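Glutamyl-tRNA synthetase (Methanothermobacter thermautotrophicus, PDB 3AII) attaches glutamate to tRNA(Glu), probably through an ATP-made glutamyl adenylate, and, as a non-discriminating enzyme, also to tRNA(Gln). Local coordinates at residues Arg211-Gly214 and Phe215-Leu219; Gln220-Arg223 and Glu224-Glu227; Leu392-Ser395 and Ile396-Glu400. All blocks are in the same frame, centred on the assembly; numbering follows the deposited sequence.

Interaction 1 of 3, residues Arg211-Gly214 and Phe215-Leu219; sequences RSLG and FRENL
This is a local contact at the N-terminus of helix 215-224, where Glu217 in the first turn reaches back to Gly214. Gly214 is the N-cap, and the bond fits one half of a capping box. Gly214 N donates to Glu217 OE2 at 3.0 Å, almost straight at 175°. OE2 accepts through its anti lone pair, on the side away from OE1. The Glu217 chain, extended beyond CG, lays its carboxylate beside the start of the helix. There the helix dipole would probably favour the negative charge. The cap closes with a normal helix bond, Asn218 N to Gly214 O at 3.0 Å.

Leu213 packs on the same turn. Its side chain crosses that of Glu217 at about a right angle, and Leu213 CD2 lies 3.7 Å from Glu217 OE2. The side chain of Leu213 is about 8 Å from the zinc ion held by Cys191, Cys193, Cys208 and Cys210.

Asn218 ties the turn to strand 188-191, because its OD1 accepts from Val190 N. On its other side, Asn218 ND2 donates at 3.0 Å to a water, which in turn donates to Leu213 O at 2.8 Å.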
ATOM      1  N   ARG A 211     -20.055  13.643 -36.419  1.00 20.73           N
ATOM      2  CA  ARG A 211     -20.026  12.195 -36.586  1.00 24.71           C
ATOM      3  C   ARG A 211     -20.128  11.784 -38.050  1.00 33.50           C
ATOM      4  O   ARG A 211     -19.828  10.642 -38.395  1.00 26.90           O
ATOM      5  CB  ARG A 211     -21.156  11.545 -35.790  1.00 26.66           C
ATOM      6  CG  ARG A 211     -20.877  10.108 -35.381  1.00 23.45           C
ATOM      7  CD  ARG A 211     -22.106   9.478 -34.751  1.00 27.96           C
ATOM      8  NE  ARG A 211     -21.778   8.366 -33.859  1.00 24.55           N
ATOM      9  CZ  ARG A 211     -21.804   7.081 -34.205  1.00 27.85           C
ATOM     10  NH1 ARG A 211     -22.139   6.724 -35.441  1.00 31.13           N
ATOM     11  NH2 ARG A 211     -21.498   6.151 -33.310  1.00 27.62           N
ATOM     12  N   SER A 212     -20.542  12.716 -38.908  1.00 28.49           N
ATOM     13  CA  SER A 212     -20.716  12.416 -40.328  1.00 24.91           C
ATOM     14  C   SER A 212     -19.524  12.835 -41.186  1.00 30.22           C
ATOM     15  O   SER A 212     -19.507  12.576 -42.394  1.00 29.09           O
ATOM     16  CB  SER A 212     -21.993  13.080 -40.867  1.00 33.91           C
ATOM     17  OG  SER A 212     -21.850  14.492 -40.917  1.00 31.38           O
ATOM     18  N   LEU A 213     -18.539  13.492 -40.582  1.00 25.19           N
ATOM     19  CA  LEU A 213     -17.377  13.959 -41.338  1.00 21.97           C
ATOM     20  C   LEU A 213     -16.575  12.795 -41.903  1.00 24.84           C
ATOM     21  O   LEU A 213     -16.545  11.702 -41.322  1.00 28.68           O
ATOM     22  CB  LEU A 213     -16.460  14.828 -40.466  1.00 25.70           C
ATOM     23  CG  LEU A 213     -17.099  16.076 -39.860  1.00 36.71           C
ATOM     24  CD1 LEU A 213     -16.098  16.796 -38.971  1.00 42.39           C
ATOM     25  CD2 LEU A 213     -17.599  16.994 -40.957  1.00 36.57           C
ATOM     26  N   GLY A 214     -15.914  13.040 -43.026  1.00 25.70           N
ATOM     27  CA  GLY A 214     -15.041  12.056 -43.631  1.00 26.46           C
ATOM     28  C   GLY A 214     -13.629  12.077 -43.070  1.00 25.72           C
ATOM     29  O   GLY A 214     -13.289  12.890 -42.209  1.00 24.39           O
ATOM     30  N   PHE A 215     -12.797  11.175 -43.575  1.00 20.54           N
ATOM     31  CA  PHE A 215     -11.429  11.024 -43.093  1.00 20.85           C
ATOM     32  C   PHE A 215     -10.630  12.333 -43.099  1.00 25.29           C
ATOM     33  O   PHE A 215     -10.123  12.771 -42.063  1.00 23.64           O
ATOM     34  CB  PHE A 215     -10.721   9.956 -43.932  1.00 19.87           C
ATOM     35  CG  PHE A 215      -9.238   9.892 -43.730  1.00 24.51           C
ATOM     36  CD1 PHE A 215      -8.698   9.702 -42.471  1.00 29.54           C
ATOM     37  CD2 PHE A 215      -8.377   9.984 -44.814  1.00 28.53           C
ATOM     38  CE1 PHE A 215      -7.331   9.630 -42.296  1.00 29.74           C
ATOM     39  CE2 PHE A 215      -7.017   9.912 -44.645  1.00 28.35           C
ATOM     40  CZ  PHE A 215      -6.488   9.736 -43.382  1.00 28.35           C
ATOM     41  N   ARG A 216     -10.515  12.966 -44.261  1.00 24.04           N
ATOM     42  CA  ARG A 216      -9.651  14.139 -44.370  1.00 28.17           C
ATOM     43  C   ARG A 216     -10.194  15.340 -43.593  1.00 21.61           C
ATOM     44  O   ARG A 216      -9.416  16.117 -43.039  1.00 24.76           O
ATOM     45  CB  ARG A 216      -9.366  14.488 -45.834  1.00 29.33           C
ATOM     46  CG  ARG A 216      -8.493  13.467 -46.537  1.00 23.37           C
ATOM     47  CD  ARG A 216      -7.047  13.542 -46.091  1.00 24.07           C
ATOM     48  NE  ARG A 216      -6.254  12.452 -46.656  1.00 26.80           N
ATOM     49  CZ  ARG A 216      -4.957  12.272 -46.433  1.00 43.50           C
ATOM     50  NH1 ARG A 216      -4.282  13.116 -45.659  1.00 40.72           N
ATOM     51  NH2 ARG A 216      -4.330  11.239 -46.982  1.00 36.06           N
ATOM     52  N   GLU A 217     -11.518  15.467 -43.533  1.00 21.61           N
ATOM     53  CA  GLU A 217     -12.148  16.474 -42.687  1.00 20.27           C
ATOM     54  C   GLU A 217     -11.789  16.278 -41.202  1.00 24.31           C
ATOM     55  O   GLU A 217     -11.393  17.225 -40.516  1.00 21.23           O
ATOM     56  CB  GLU A 217     -13.664  16.453 -42.861  1.00 28.10           C
ATOM     57  CG  GLU A 217     -14.149  16.944 -44.223  1.00 31.54           C
ATOM     58  CD  GLU A 217     -15.663  16.853 -44.353  1.00 60.18           C
ATOM     59  OE1 GLU A 217     -16.304  17.895 -44.610  1.00 61.39           O
ATOM     60  OE2 GLU A 217     -16.211  15.741 -44.180  1.00 36.60           O
ATOM     61  N   ASN A 218     -11.933  15.049 -40.714  1.00 20.63           N
ATOM     62  CA  ASN A 218     -11.548  14.729 -39.335  1.00 19.14           C
ATOM     63  C   ASN A 218     -10.056  14.904 -39.104  1.00 22.91           C
ATOM     64  O   ASN A 218      -9.639  15.344 -38.037  1.00 21.17           O
ATOM     65  CB  ASN A 218     -11.954  13.298 -38.971  1.00 19.46           C
ATOM     66  CG  ASN A 218     -13.398  13.195 -38.514  1.00 24.89           C
ATOM     67  OD1 ASN A 218     -13.852  13.967 -37.673  1.00 21.76           O
ATOM     68  ND2 ASN A 218     -14.118  12.225 -39.045  1.00 23.61           N
ATOM     69  N   LEU A 219      -9.242  14.551 -40.094  1.00 18.32           N
ATOM     70  CA  LEU A 219      -7.803  14.610 -39.898  1.00 22.03           C
ATOM     71  C   LEU A 219      -7.361  16.061 -39.754  1.00 21.96           C
ATOM     72  O   LEU A 219      -6.476  16.379 -38.964  1.00 21.21           O
ATOM     73  CB  LEU A 219      -7.082  13.937 -41.073  1.00 21.87           C
ATOM     74  CG  LEU A 219      -5.592  13.645 -40.904  1.00 27.98           C
ATOM     75  CD1 LEU A 219      -5.386  12.612 -39.801  1.00 27.81           C
ATOM     76  CD2 LEU A 219      -4.977  13.166 -42.235  1.00 32.28           C
TER
HETATM   77  O   HOH W   1     -16.943  11.512 -38.569  1.00 24.33           O

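Interaction 2 of 3, residues Gln220-Arg223 and Glu224-Glu227; sequences QRWR and EMFE
Phe226 turns its edge onto one face of the Trp222 ring, four residues back, in a T-shaped pair near the end of helix 215-224. The ring planes stand at 85°, and the centroid of Phe226 is 5.1 Å from that of the six-membered ring of Trp222. Phe226 CE1 makes the touch, 3.6 Å from Trp222 CZ2 and offset toward the rim. Trp222 O also lies at the edge of the Phe226 ring, in its plane, 3.4 Å from Phe226 CD1.

Met225 adds a Met-aromatic contact. Its SD comes obliquely to Trp222, 3.9 Å from CE3.

Glu224 N donates to Gln220 O. Met225 N is shared between Arg221 O and Trp222 O, both weak, and Phe226 N bonds weakly to Arg223 O.

On the exposed side, Gln220 NE2 donates to the anti lone pair of Glu224 OE1 at 2.7 Å. The acceptor lies close to the amide plane of Gln220. A bend at chi2 of Gln220 (67°) curls the amide toward Glu224.

The side chain of Arg221 comes within about 5 Å of the zinc ion, and its NH1 bonds to Val190 O of strand 188-191. Trp222 packs against helix 172-184 and strands 234-237 and 252-256. Met225 lies on the same two strands, and Phe226 meets Tyr176 of the helix edge-to-face.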
ATOM      1  N   GLN A 220      -7.991  16.941 -40.531  1.00 20.20           N
ATOM      2  CA  GLN A 220      -7.721  18.368 -40.422  1.00 19.78           C
ATOM      3  C   GLN A 220      -8.116  18.905 -39.035  1.00 18.86           C
ATOM      4  O   GLN A 220      -7.365  19.663 -38.425  1.00 20.21           O
ATOM      5  CB  GLN A 220      -8.457  19.131 -41.534  1.00 25.18           C
ATOM      6  CG  GLN A 220      -8.448  20.640 -41.363  1.00 22.90           C
ATOM      7  CD  GLN A 220      -7.074  21.236 -41.516  1.00 30.68           C
ATOM      8  OE1 GLN A 220      -6.225  20.702 -42.233  1.00 42.92           O
ATOM      9  NE2 GLN A 220      -6.843  22.361 -40.847  1.00 35.53           N
ATOM     10  N   ARG A 221      -9.283  18.507 -38.541  1.00 18.47           N
ATOM     11  CA  ARG A 221      -9.716  18.936 -37.212  1.00 20.32           C
ATOM     12  C   ARG A 221      -8.777  18.395 -36.144  1.00 19.36           C
ATOM     13  O   ARG A 221      -8.497  19.066 -35.148  1.00 18.90           O
ATOM     14  CB  ARG A 221     -11.116  18.434 -36.903  1.00 17.12           C
ATOM     15  CG  ARG A 221     -12.233  19.101 -37.710  1.00 22.73           C
ATOM     16  CD  ARG A 221     -13.559  18.756 -37.057  1.00 23.68           C
ATOM     17  NE  ARG A 221     -14.686  19.516 -37.594  1.00 27.94           N
ATOM     18  CZ  ARG A 221     -15.896  19.517 -37.046  1.00 31.05           C
ATOM     19  NH1 ARG A 221     -16.119  18.807 -35.948  1.00 25.12           N
ATOM     20  NH2 ARG A 221     -16.877  20.232 -37.584  1.00 31.10           N
ATOM     21  N   TRP A 222      -8.317  17.166 -36.354  1.00 18.67           N
ATOM     22  CA  TRP A 222      -7.390  16.521 -35.423  1.00 20.51           C
ATOM     23  C   TRP A 222      -6.118  17.344 -35.327  1.00 16.81           C
ATOM     24  O   TRP A 222      -5.651  17.664 -34.230  1.00 17.58           O
ATOM     25  CB  TRP A 222      -7.096  15.075 -35.864  1.00 17.31           C
ATOM     26  CG  TRP A 222      -5.869  14.435 -35.245  1.00 18.66           C
ATOM     27  CD1 TRP A 222      -4.744  14.007 -35.903  1.00 19.46           C
ATOM     28  CD2 TRP A 222      -5.645  14.166 -33.860  1.00 15.77           C
ATOM     29  NE1 TRP A 222      -3.843  13.485 -35.020  1.00 18.34           N
ATOM     30  CE2 TRP A 222      -4.363  13.568 -33.753  1.00 15.11           C
ATOM     31  CE3 TRP A 222      -6.398  14.367 -32.698  1.00 14.86           C
ATOM     32  CZ2 TRP A 222      -3.824  13.161 -32.537  1.00 14.12           C
ATOM     33  CZ3 TRP A 222      -5.858  13.971 -31.480  1.00 14.10           C
ATOM     34  CH2 TRP A 222      -4.583  13.376 -31.407  1.00 15.66           C
ATOM     35  N   ARG A 223      -5.571  17.727 -36.478  1.00 18.03           N
ATOM     36  CA  ARG A 223      -4.316  18.465 -36.486  1.00 18.33           C
ATOM     37  C   ARG A 223      -4.507  19.829 -35.842  1.00 18.86           C
ATOM     38  O   ARG A 223      -3.611  20.356 -35.173  1.00 21.18           O
ATOM     39  CB  ARG A 223      -3.779  18.577 -37.920  1.00 24.33           C
ATOM     40  CG  ARG A 223      -3.239  17.244 -38.416  1.00 26.28           C
ATOM     41  CD  ARG A 223      -2.542  17.361 -39.772  1.00 38.26           C
ATOM     42  NE  ARG A 223      -1.831  16.122 -40.088  1.00 60.28           N
ATOM     43  CZ  ARG A 223      -1.971  15.438 -41.218  1.00 67.99           C
ATOM     44  NH1 ARG A 223      -2.792  15.873 -42.166  1.00 45.92           N
ATOM     45  NH2 ARG A 223      -1.282  14.321 -41.404  1.00 48.50           N
ATOM     46  N   GLU A 224      -5.710  20.370 -35.980  1.00 18.88           N
ATOM     47  CA  GLU A 224      -6.005  21.671 -35.404  1.00 18.06           C
ATOM     48  C   GLU A 224      -6.040  21.639 -33.881  1.00 20.59           C
ATOM     49  O   GLU A 224      -5.732  22.640 -33.232  1.00 20.28           O
ATOM     50  CB  GLU A 224      -7.336  22.195 -35.928  1.00 21.70           C
ATOM     51  CG  GLU A 224      -7.318  22.523 -37.405  1.00 28.94           C
ATOM     52  CD  GLU A 224      -8.690  22.922 -37.902  1.00 34.10           C
ATOM     53  OE1 GLU A 224      -8.856  23.067 -39.128  1.00 27.90           O
ATOM     54  OE2 GLU A 224      -9.596  23.080 -37.053  1.00 31.44           O
ATOM     55  N   MET A 225      -6.400  20.491 -33.311  1.00 17.75           N
ATOM     56  CA  MET A 225      -6.480  20.371 -31.851  1.00 17.93           C
ATOM     57  C   MET A 225      -5.181  20.763 -31.168  1.00 16.33           C
ATOM     58  O   MET A 225      -5.182  21.208 -30.031  1.00 17.21           O
ATOM     59  CB  MET A 225      -6.889  18.957 -31.432  1.00 18.27           C
ATOM     60  CG  MET A 225      -8.353  18.648 -31.694  1.00 17.54           C
ATOM     61  SD  MET A 225      -8.848  16.974 -31.200  1.00 18.95           S
ATOM     62  CE  MET A 225      -8.553  17.013 -29.436  1.00 19.27           C
ATOM     63  N   PHE A 226      -4.074  20.630 -31.885  1.00 17.48           N
ATOM     64  CA  PHE A 226      -2.771  20.880 -31.309  1.00 18.59           C
ATOM     65  C   PHE A 226      -2.499  22.357 -31.056  1.00 21.38           C
ATOM     66  O   PHE A 226      -1.518  22.701 -30.388  1.00 25.10           O
ATOM     67  CB  PHE A 226      -1.693  20.242 -32.192  1.00 19.82           C
ATOM     68  CG  PHE A 226      -1.648  18.751 -32.061  1.00 21.34           C
ATOM     69  CD1 PHE A 226      -2.617  17.961 -32.666  1.00 19.95           C
ATOM     70  CD2 PHE A 226      -0.678  18.144 -31.274  1.00 21.61           C
ATOM     71  CE1 PHE A 226      -2.593  16.578 -32.520  1.00 21.59           C
ATOM     72  CE2 PHE A 226      -0.649  16.773 -31.127  1.00 22.28           C
ATOM     73  CZ  PHE A 226      -1.611  15.987 -31.751  1.00 20.39           C
ATOM     74  N   GLU A 227      -3.379  23.223 -31.563  1.00 20.22           N
ATOM     75  CA  GLU A 227      -3.263  24.660 -31.318  1.00 20.63           C
ATOM     76  C   GLU A 227      -4.547  25.240 -30.731  1.00 23.06           C
ATOM     77  O   GLU A 227      -4.754  26.460 -30.744  1.00 28.27           O
ATOM     78  CB  GLU A 227      -2.904  25.401 -32.606  1.00 27.06           C
ATOM     79  CG  GLU A 227      -1.565  24.986 -33.193  1.00 39.90           C
ATOM     80  CD  GLU A 227      -0.400  25.373 -32.306  1.00 50.64           C
ATOM     81  OE1 GLU A 227       0.634  24.672 -32.337  1.00 60.44           O
ATOM     82  OE2 GLU A 227      -0.519  26.379 -31.574  1.00 59.22           O
TER

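Interaction 3 of 3, residues Leu392-Ser395 and Ile396-Glu400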
ATOM      1  N   LEU A 392      -1.581 -12.415   9.964  1.00 20.03           N
ATOM      2  CA  LEU A 392      -0.590 -13.071   9.127  1.00 20.06           C
ATOM      3  C   LEU A 392       0.810 -12.626   9.515  1.00 18.56           C
ATOM      4  O   LEU A 392       1.746 -13.430   9.548  1.00 23.01           O
ATOM      5  CB  LEU A 392      -0.845 -12.748   7.653  1.00 23.01           C
ATOM      6  CG  LEU A 392      -2.074 -13.421   7.045  1.00 25.14           C
ATOM      7  CD1 LEU A 392      -2.340 -12.834   5.669  1.00 22.80           C
ATOM      8  CD2 LEU A 392      -1.869 -14.925   6.969  1.00 36.19           C
ATOM      9  N   ASN A 393       0.952 -11.337   9.789  1.00 18.82           N
ATOM     10  CA  ASN A 393       2.250 -10.807  10.182  1.00 15.03           C
ATOM     11  C   ASN A 393       2.701 -11.368  11.524  1.00 19.89           C
ATOM     12  O   ASN A 393       3.878 -11.700  11.718  1.00 20.81           O
ATOM     13  CB  ASN A 393       2.210  -9.283  10.258  1.00 16.38           C
ATOM     14  CG  ASN A 393       3.573  -8.676  10.076  1.00 21.58           C
ATOM     15  OD1 ASN A 393       4.236  -8.930   9.066  1.00 20.85           O
ATOM     16  ND2 ASN A 393       4.019  -7.887  11.055  1.00 16.06           N
ATOM     17  N   ARG A 394       1.759 -11.461  12.455  1.00 17.28           N
ATOM     18  CA  ARG A 394       2.045 -11.995  13.784  1.00 17.52           C
ATOM     19  C   ARG A 394       2.576 -13.431  13.694  1.00 19.98           C
ATOM     20  O   ARG A 394       3.537 -13.788  14.370  1.00 20.31           O
ATOM     21  CB  ARG A 394       0.789 -11.930  14.651  1.00 18.08           C
ATOM     22  CG  ARG A 394       0.976 -12.447  16.075  1.00 19.32           C
ATOM     23  CD  ARG A 394      -0.320 -12.290  16.883  1.00 25.99           C
ATOM     24  NE  ARG A 394      -0.772 -10.901  16.902  1.00 24.34           N
ATOM     25  CZ  ARG A 394      -1.857 -10.445  16.276  1.00 22.29           C
ATOM     26  NH1 ARG A 394      -2.167  -9.152  16.350  1.00 23.67           N
ATOM     27  NH2 ARG A 394      -2.639 -11.271  15.588  1.00 25.34           N
ATOM     28  N   SER A 395       1.973 -14.240  12.825  1.00 21.21           N
ATOM     29  CA  SER A 395       2.434 -15.609  12.628  1.00 20.12           C
ATOM     30  C   SER A 395       3.892 -15.663  12.203  1.00 22.07           C
ATOM     31  O   SER A 395       4.621 -16.575  12.589  1.00 27.00           O
ATOM     32  CB  SER A 395       1.536 -16.351  11.640  1.00 28.18           C
ATOM     33  OG  SER A 395       0.240 -16.470  12.199  1.00 29.66           O
ATOM     34  N   ILE A 396       4.321 -14.674  11.430  1.00 20.39           N
ATOM     35  CA  ILE A 396       5.720 -14.586  11.038  1.00 17.61           C
ATOM     36  C   ILE A 396       6.597 -14.070  12.180  1.00 23.99           C
ATOM     37  O   ILE A 396       7.591 -14.691  12.542  1.00 24.37           O
ATOM     38  CB  ILE A 396       5.908 -13.679   9.815  1.00 21.58           C
ATOM     39  CG1 ILE A 396       5.150 -14.248   8.613  1.00 24.95           C
ATOM     40  CG2 ILE A 396       7.399 -13.526   9.493  1.00 26.91           C
ATOM     41  CD1 ILE A 396       5.102 -13.301   7.431  1.00 23.64           C
ATOM     42  N   LEU A 397       6.230 -12.927  12.745  1.00 17.73           N
ATOM     43  CA  LEU A 397       7.064 -12.298  13.757  1.00 19.96           C
ATOM     44  C   LEU A 397       7.171 -13.127  15.039  1.00 21.51           C
ATOM     45  O   LEU A 397       8.210 -13.126  15.700  1.00 23.76           O
ATOM     46  CB  LEU A 397       6.551 -10.894  14.087  1.00 15.18           C
ATOM     47  CG  LEU A 397       6.635  -9.864  12.971  1.00 20.46           C
ATOM     48  CD1 LEU A 397       6.241  -8.479  13.505  1.00 19.02           C
ATOM     49  CD2 LEU A 397       8.044  -9.859  12.403  1.00 23.97           C
ATOM     50  N   GLU A 398       6.106 -13.828  15.412  1.00 17.72           N
ATOM     51  CA  GLU A 398       6.128 -14.486  16.715  1.00 19.49           C
ATOM     52  C   GLU A 398       7.139 -15.623  16.747  1.00 22.92           C
ATOM     53  O   GLU A 398       7.487 -16.107  17.818  1.00 25.12           O
ATOM     54  CB  GLU A 398       4.736 -14.967  17.147  1.00 22.81           C
ATOM     55  CG  GLU A 398       4.237 -16.172  16.400  1.00 34.46           C
ATOM     56  CD  GLU A 398       2.779 -16.463  16.698  1.00 33.25           C
ATOM     57  OE1 GLU A 398       2.182 -15.737  17.528  1.00 38.38           O
ATOM     58  OE2 GLU A 398       2.235 -17.415  16.099  1.00 42.57           O
ATOM     59  N   GLU A 399       7.629 -16.028  15.581  1.00 23.67           N
ATOM     60  CA  GLU A 399       8.569 -17.141  15.529  1.00 28.67           C
ATOM     61  C   GLU A 399      10.024 -16.701  15.577  1.00 27.89           C
ATOM     62  O   GLU A 399      10.919 -17.534  15.712  1.00 32.12           O
ATOM     63  CB  GLU A 399       8.328 -18.004  14.288  1.00 32.41           C
ATOM     64  CG  GLU A 399       7.023 -18.787  14.331  1.00 36.63           C
ATOM     65  CD  GLU A 399       6.876 -19.624  15.594  1.00 58.04           C
ATOM     66  OE1 GLU A 399       5.725 -19.926  15.977  1.00 73.14           O
ATOM     67  OE2 GLU A 399       7.907 -19.975  16.211  1.00 65.34           O
ATOM     68  N   GLU A 400      10.275 -15.401  15.471  1.00 23.86           N
ATOM     69  CA  GLU A 400      11.658 -14.953  15.388  1.00 28.78           C
ATOM     70  C   GLU A 400      11.977 -13.638  16.088  1.00 26.85           C
ATOM     71  O   GLU A 400      13.142 -13.362  16.363  1.00 23.85           O
ATOM     72  CB  GLU A 400      12.103 -14.868  13.929  1.00 29.55           C
ATOM     73  CG  GLU A 400      11.356 -13.826  13.113  1.00 30.30           C
ATOM     74  CD  GLU A 400      11.858 -13.746  11.682  1.00 67.23           C
ATOM     75  OE1 GLU A 400      11.215 -14.338  10.788  1.00 64.47           O
ATOM     76  OE2 GLU A 400      12.897 -13.092  11.451  1.00 71.01           O
TER
HETATM   77  O   HOH W   2       3.683 -18.877  13.942  1.00 44.73           O
HETATM   78  O   HOH W   3       0.364 -18.679  13.919  1.00 53.32           O
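Two strong backbone bonds cross this contact: Leu397 N to Asn393 O and Glu398 N to Arg394 O, both 2.8 Å. Ile396 N is held less firmly, with weak bonds to Leu392 O and Asn393 O. His429 NE2 bonds to Glu398 O, and His432 NE2 to Glu399 O.

One water donates to Glu398 OE2 at 3.1 Å and is hydrogen-bonded to Ser395 OG at 2.8 Å. Ser395 OG is also hydrogen-bonded to Gly391 O. A second water lies between Glu398 OE2 and Ser395 O; its two protons cannot serve every acceptor near it. Glu398 CG sits between its own backbone N and carbonyl carbon (chi1 73°). This folds the chain back over Arg394 O, which is 3.2 Å from Glu398 CG.

These residues lie near the C-terminal end of helix 386-397. The chain then enters the anticodon-binding strands at strand 402-408.

Apolar and mixed contacts follow. Leu397 CD1 rests 3.4 Å from Asn393 ND2. That amide has polar partners of its own: ND2 donates to Gly362 O and His552 NE2, and OD1 accepts from Arg364 N. Leu397 also packs on Phe536 of strand 535-541.

The charged ends of Arg394 and Glu398 do not meet. Arg394 NE is 5.7 Å from Glu398 OE1 and bonds instead to the backbone O of Lys553. Glu400 OE2 forms a salt bridge with Arg364 NH1.

In the fold
The three contacts come in series along the chain. Interactions 1 and 2 are the two ends of one short helix, 215-224, with centres 12 Å apart. They touch where Leu213 CD1 packs 3.3 Å from Arg221 CZ, close to the zinc site. Between them they pack this helix on helix 172-184 and on strands 188-191, 234-237 and 252-256 of the four-stranded antiparallel sheet. Interaction 3 is on the opposite side of the chain's centre, about 64 Å from interaction 1 and 60 Å from interaction 2, centre to centre. It lies near the C-terminal end of helix 386-397, before strand 402-408 of the anticodon-binding part. The elongated enzyme thus carries its zinc-bound region far from that junction.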